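Local coordinates for general secretion pathway protein L (PDB 2W7V) that probably serves, through its dimer-forming periplasmic domain, as a structural component of the type II secretion system that exports folded proteins from Vibrio parahaemolyticus, at residues F32-D35 and E40-I43; Q55-L60 and F64-G69. One frame throughout, in Å; residues are numbered along the deposited sequence. Where two conformers were deposited one is given.

Overall arrangement
Interaction 1 pairs the two strands of the hairpin 28-35/40-47, at the edge of the four-stranded antiparallel sheet where the second subunit adds its own strand. Interaction 2 lies at the other edge, where helix 51-61 turns back into strand 64-73. The two follow one another along the chain, strand 40-47 leading into helix 51-61, and strand 78-86 runs between their strands in the sheet. Their centres are about 13 Å apart, on opposite sides of the chain's centre; their nearest atoms come to about 5 Å without touching. A phosphate ion, probably from the crystallisation liquor, lies about 4 Å from the side chain of Lys33 in interaction 1.

Interaction 1. Residues F32-D35 and E40-I43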
loop_
_atom_site.group_PDB
_atom_site.type_symbol
_atom_site.label_atom_id
_atom_site.label_comp_id
_atom_site.label_asym_id
_atom_site.label_seq_id
_atom_site.Cartn_x
_atom_site.Cartn_y
_atom_site.Cartn_z
ATOM N N PHE A 32 3.913 -3.858 -2.317
ATOM C CA PHE A 32 2.492 -4.008 -2.436
ATOM C C PHE A 32 1.808 -2.810 -3.009
ATOM O O PHE A 32 2.192 -1.671 -2.733
ATOM C CB PHE A 32 1.881 -4.446 -1.124
ATOM C CG PHE A 32 1.563 -3.356 -0.199
ATOM C CD1 PHE A 32 2.250 -3.230 0.961
ATOM C CD2 PHE A 32 0.497 -2.527 -0.456
ATOM C CE1 PHE A 32 1.949 -2.201 1.856
ATOM C CE2 PHE A 32 0.164 -1.533 0.374
ATOM C CZ PHE A 32 0.897 -1.328 1.555
ATOM N N LYS A 33 0.769 -3.086 -3.793
ATOM C CA LYS A 33 0.052 -2.045 -4.498
ATOM C C LYS A 33 -1.414 -2.099 -4.258
ATOM O O LYS A 33 -2.006 -3.111 -4.495
ATOM C CB LYS A 33 0.273 -2.180 -6.001
ATOM C CG LYS A 33 -0.380 -1.037 -6.797
ATOM C CD LYS A 33 0.292 -0.765 -8.074
ATOM C CE LYS A 33 -0.111 0.592 -8.655
ATOM N NZ LYS A 33 0.968 1.034 -9.671
ATOM N N TYR A 34 -1.987 -0.986 -3.827
ATOM C CA TYR A 34 -3.425 -0.713 -3.858
ATOM C C TYR A 34 -3.839 -0.002 -5.144
ATOM O O TYR A 34 -3.217 1.021 -5.541
ATOM C CB TYR A 34 -3.816 0.161 -2.670
ATOM C CG TYR A 34 -5.214 0.728 -2.696
ATOM C CD1 TYR A 34 -6.329 -0.046 -2.355
ATOM C CD2 TYR A 34 -5.429 2.065 -3.027
ATOM C CE1 TYR A 34 -7.627 0.513 -2.372
ATOM C CE2 TYR A 34 -6.671 2.604 -3.054
ATOM C CZ TYR A 34 -7.772 1.845 -2.733
ATOM O OH TYR A 34 -8.997 2.479 -2.791
ATOM N N ASP A 35 -4.899 -0.537 -5.760
ATOM C CA ASP A 35 -5.526 0.020 -6.961
ATOM C C ASP A 35 -6.982 0.332 -6.568
ATOM O O ASP A 35 -7.811 -0.565 -6.409
ATOM C CB ASP A 35 -5.415 -1.005 -8.109
ATOM C CG ASP A 35 -6.190 -0.631 -9.344
ATOM O OD1 ASP A 35 -6.748 0.474 -9.470
ATOM O OD2 ASP A 35 -6.220 -1.484 -10.241
ATOM N N GLU A 40 -8.371 -3.530 -5.318
ATOM C CA GLU A 40 -7.516 -4.657 -5.043
ATOM C C GLU A 40 -6.254 -4.186 -4.422
ATOM O O GLU A 40 -5.806 -3.076 -4.666
ATOM C CB GLU A 40 -7.084 -5.361 -6.313
ATOM C CG GLU A 40 -8.157 -5.856 -7.179
ATOM C CD GLU A 40 -7.599 -6.518 -8.430
ATOM O OE1 GLU A 40 -6.366 -6.444 -8.662
ATOM O OE2 GLU A 40 -8.393 -7.085 -9.171
ATOM N N VAL A 41 -5.644 -5.089 -3.688
ATOM C CA VAL A 41 -4.296 -4.990 -3.259
ATOM C C VAL A 41 -3.492 -6.198 -3.797
ATOM O O VAL A 41 -3.888 -7.339 -3.650
ATOM C CB VAL A 41 -4.255 -4.941 -1.714
ATOM C CG1 VAL A 41 -2.815 -4.784 -1.193
ATOM C CG2 VAL A 41 -5.140 -3.750 -1.185
ATOM N N ARG A 42 -2.355 -5.925 -4.424
ATOM C CA ARG A 42 -1.433 -6.972 -4.816
ATOM C C ARG A 42 -0.119 -6.870 -4.033
ATOM O O ARG A 42 0.495 -5.818 -3.940
ATOM C CB ARG A 42 -1.216 -6.895 -6.309
ATOM C CG ARG A 42 -2.540 -6.761 -7.075
ATOM C CD ARG A 42 -2.308 -6.662 -8.579
ATOM N NE ARG A 42 -1.927 -5.306 -8.986
ATOM C CZ ARG A 42 -2.773 -4.290 -9.082
ATOM N NH1 ARG A 42 -4.060 -4.436 -8.784
ATOM N NH2 ARG A 42 -2.324 -3.113 -9.470
ATOM N N ILE A 43 0.292 -7.992 -3.473
ATOM C CA ILE A 43 1.417 -8.101 -2.585
ATOM C C ILE A 43 2.455 -9.063 -3.124
ATOM O O ILE A 43 2.124 -10.177 -3.417
ATOM C CB ILE A 43 0.930 -8.692 -1.233
ATOM C CG1 ILE A 43 -0.102 -7.743 -0.552
ATOM C CG2 ILE A 43 2.107 -8.893 -0.299
ATOM C CD1 ILE A 43 -0.954 -8.411 0.541
#
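In one of its two modelled conformers, to which the contacts given here belong, the guanidinium of Arg42 has CB of Asp35 at its edge, 3.8 Å from NH1, while CD of Lys33 approaches NH2 obliquely. Its plane stands 83° from the Asp35 carboxylate, and the ion pair NH1 to OD2 of Asp35 is long at 3.9 Å. A closer bridge joins Arg42 NH1 to OE1 of Glu40 at 3.1 Å, met on the anti side and out of the carboxylate plane. A bend at chi3 (-81°) swings the arginine head back over the neighbouring strand, where NH1 lies near both acids; NH2 and Lys33 NZ both make long, weak ion pairs with a bound phosphate ion. On the other face of the sheet, CG2 of Val41 lies at the edge of the Tyr34 ring, 4.1 Å from CD1, and CG1 approaches the Phe32 ring obliquely. CB of Phe32 packs on CG1 of Ile43 at 3.9 Å.

The backbones form a regular antiparallel hairpin. Lys33 and Arg42 exchange both N-H...O bonds, with Lys33 N to Arg42 O at 2.7 Å; Asp35 and Glu40 do likewise, though the bond from Glu40 N to Asp35 O is longer, 3.2 Å. Phe32-Ile43 and Tyr34-Val41 are the non-hydrogen-bonded pairs.

Tyr34 and Val41 pack on helix 8-13, and Tyr34 OH is hydrogen-bonded to the carbonyl of Asp7. Strand 78-86 flanks 40-43 through backbone bonds of Val41 and Ile43. Beyond 32-35, an antiparallel strand of the second subunit continues the sheet, and Phe32 meets Phe32 of that subunit, with ring planes at about 75°.

Interaction 2. Residues Q55-L60 and F64-G69; sequences QARVKL and FNVEQG
Arg57 reaches from the helix to grip the side-chain oxygen of Gln68 with two nitrogens: NE lies 2.8 Å and NH2 2.9 Å from OE1. Both bonds are bent at the hydrogen. The oxygen lies in the guanidinium plane, at its side edge, whereas both donors approach from one face of the amide: NE stands above the carbonyl plane and NH2 is tilted from it. The two flat groups are turned 30° apart. Gln68 gets there with CG anti to its N (chi1 -166°) and an extended chain, crossing Arg57 at about a right angle. NH2 has a second acceptor, OE2 of Glu54, in a salt bridge one turn earlier in the helix.

At the other end of the contact, the amide of Phe64 donates to the carbonyl oxygen of Leu60 at 2.9 Å, tying the first residue of 64-69 to the last turn of helix 51-61. The same oxygen sits at the edge of the Phe64 ring, 3.5 Å from CD2.

Between these polar ends Val66 packs its two methyls against the helix. CG2 presses tightly on CB of Leu60 at 3.5 Å, and CG1 touches CG of Arg57. Leu60 and Phe64 also pack on helix 17-22, and Val66 reaches Phe82 and Leu84 of strand 78-86.

One neutral amide oxygen thus takes two N-H groups of a cation, which probably polarises its carbonyl, while Glu54 supplies the opposite charge. Residues 55-60 and 64-69 are therefore joined by hydrogen bonds at two places, with an apolar contact between them.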
loop_
_atom_site.group_PDB
_atom_site.type_symbol
_atom_site.label_atom_id
_atom_site.label_comp_id
_atom_site.label_asym_id
_atom_site.label_seq_id
_atom_site.Cartn_x
_atom_site.Cartn_y
_atom_site.Cartn_z
ATOM N N GLN A 55 0.648 -19.880 5.642
ATOM C CA GLN A 55 0.221 -19.185 6.847
ATOM C C GLN A 55 -0.344 -17.837 6.510
ATOM O O GLN A 55 -1.357 -17.450 7.044
ATOM C CB GLN A 55 1.401 -19.014 7.790
ATOM C CG GLN A 55 1.979 -20.368 8.208
ATOM C CD GLN A 55 3.031 -20.251 9.269
ATOM O OE1 GLN A 55 3.554 -19.143 9.538
ATOM N NE2 GLN A 55 3.374 -21.401 9.899
ATOM N N ALA A 56 0.301 -17.138 5.587
ATOM C CA ALA A 56 -0.167 -15.830 5.147
ATOM C C ALA A 56 -1.510 -15.944 4.407
ATOM O O ALA A 56 -2.418 -15.214 4.733
ATOM C CB ALA A 56 0.879 -15.136 4.279
ATOM N N ARG A 57 -1.650 -16.879 3.457
ATOM C CA ARG A 57 -2.914 -17.044 2.746
ATOM C C ARG A 57 -4.057 -17.279 3.688
ATOM O O ARG A 57 -5.090 -16.674 3.524
ATOM C CB ARG A 57 -2.896 -18.185 1.754
ATOM C CG ARG A 57 -4.104 -18.150 0.757
ATOM C CD ARG A 57 -4.468 -19.525 0.237
ATOM N NE ARG A 57 -3.212 -20.199 0.058
ATOM C CZ ARG A 57 -2.824 -21.335 0.610
ATOM N NH1 ARG A 57 -3.621 -22.131 1.303
ATOM N NH2 ARG A 57 -1.588 -21.690 0.373
ATOM N N VAL A 58 -3.876 -18.173 4.658
ATOM C CA VAL A 58 -4.925 -18.535 5.584
ATOM C C VAL A 58 -5.332 -17.335 6.439
ATOM O O VAL A 58 -6.507 -17.107 6.667
ATOM C CB VAL A 58 -4.490 -19.708 6.514
ATOM C CG1 VAL A 58 -5.412 -19.790 7.728
ATOM C CG2 VAL A 58 -4.424 -21.060 5.723
ATOM N N LYS A 59 -4.367 -16.574 6.917
ATOM C CA LYS A 59 -4.670 -15.371 7.665
ATOM C C LYS A 59 -5.378 -14.286 6.836
ATOM O O LYS A 59 -6.326 -13.668 7.291
ATOM C CB LYS A 59 -3.393 -14.793 8.248
ATOM C CG LYS A 59 -2.714 -15.651 9.296
ATOM C CD LYS A 59 -1.694 -14.791 10.076
ATOM C CE LYS A 59 -0.781 -15.594 11.007
ATOM N NZ LYS A 59 -1.425 -15.864 12.300
ATOM N N LEU A 60 -4.902 -14.032 5.632
ATOM C CA LEU A 60 -5.534 -13.060 4.756
ATOM C C LEU A 60 -6.974 -13.471 4.398
ATOM O O LEU A 60 -7.857 -12.641 4.299
ATOM C CB LEU A 60 -4.700 -12.871 3.468
ATOM C CG LEU A 60 -3.297 -12.295 3.725
ATOM C CD1 LEU A 60 -2.482 -12.366 2.413
ATOM C CD2 LEU A 60 -3.336 -10.903 4.303
ATOM N N PHE A 64 -10.314 -11.231 3.723
ATOM C CA PHE A 64 -10.207 -10.889 2.307
ATOM C C PHE A 64 -10.530 -12.060 1.393
ATOM O O PHE A 64 -10.395 -13.205 1.788
ATOM C CB PHE A 64 -8.797 -10.373 1.969
ATOM C CG PHE A 64 -8.403 -9.113 2.706
ATOM C CD1 PHE A 64 -8.929 -7.904 2.356
ATOM C CD2 PHE A 64 -7.522 -9.164 3.771
ATOM C CE1 PHE A 64 -8.573 -6.747 3.039
ATOM C CE2 PHE A 64 -7.159 -8.034 4.447
ATOM C CZ PHE A 64 -7.683 -6.821 4.086
ATOM N N ASN A 65 -10.987 -11.754 0.176
ATOM C CA ASN A 65 -10.904 -12.667 -0.951
ATOM C C ASN A 65 -9.413 -12.722 -1.396
ATOM O O ASN A 65 -8.868 -11.735 -1.870
ATOM C CB ASN A 65 -11.852 -12.166 -2.065
ATOM C CG ASN A 65 -12.023 -13.151 -3.236
ATOM O OD1 ASN A 65 -11.198 -14.030 -3.481
ATOM N ND2 ASN A 65 -13.104 -12.969 -3.983
ATOM N N VAL A 66 -8.756 -13.867 -1.206
ATOM C CA VAL A 66 -7.311 -14.041 -1.511
ATOM C C VAL A 66 -7.130 -15.002 -2.684
ATOM O O VAL A 66 -7.758 -16.070 -2.714
ATOM C CB VAL A 66 -6.521 -14.645 -0.289
ATOM C CG1 VAL A 66 -4.995 -14.477 -0.455
ATOM C CG2 VAL A 66 -6.922 -13.966 0.999
ATOM N N GLU A 67 -6.278 -14.616 -3.633
ATOM C CA GLU A 67 -5.732 -15.526 -4.611
ATOM C C GLU A 67 -4.211 -15.552 -4.454
ATOM O O GLU A 67 -3.556 -14.528 -4.434
ATOM C CB GLU A 67 -6.090 -15.076 -6.012
ATOM C CG GLU A 67 -7.584 -14.844 -6.198
ATOM C CD GLU A 67 -7.901 -14.327 -7.571
ATOM O OE1 GLU A 67 -7.729 -15.122 -8.533
ATOM O OE2 GLU A 67 -8.279 -13.116 -7.692
ATOM N N GLN A 68 -3.655 -16.730 -4.291
ATOM C CA GLN A 68 -2.218 -16.857 -4.244
ATOM C C GLN A 68 -1.696 -16.955 -5.664
ATOM O O GLN A 68 -2.306 -17.597 -6.452
ATOM C CB GLN A 68 -1.840 -18.091 -3.429
ATOM C CG GLN A 68 -0.379 -18.130 -3.023
ATOM C CD GLN A 68 -0.147 -19.148 -1.978
ATOM O OE1 GLN A 68 -0.863 -19.185 -0.981
ATOM N NE2 GLN A 68 0.862 -19.974 -2.169
ATOM N N GLY A 69 -0.605 -16.280 -5.996
ATOM C CA GLY A 69 0.010 -16.440 -7.312
ATOM C C GLY A 69 0.932 -17.662 -7.299
ATOM O O GLY A 69 1.035 -18.341 -6.289
#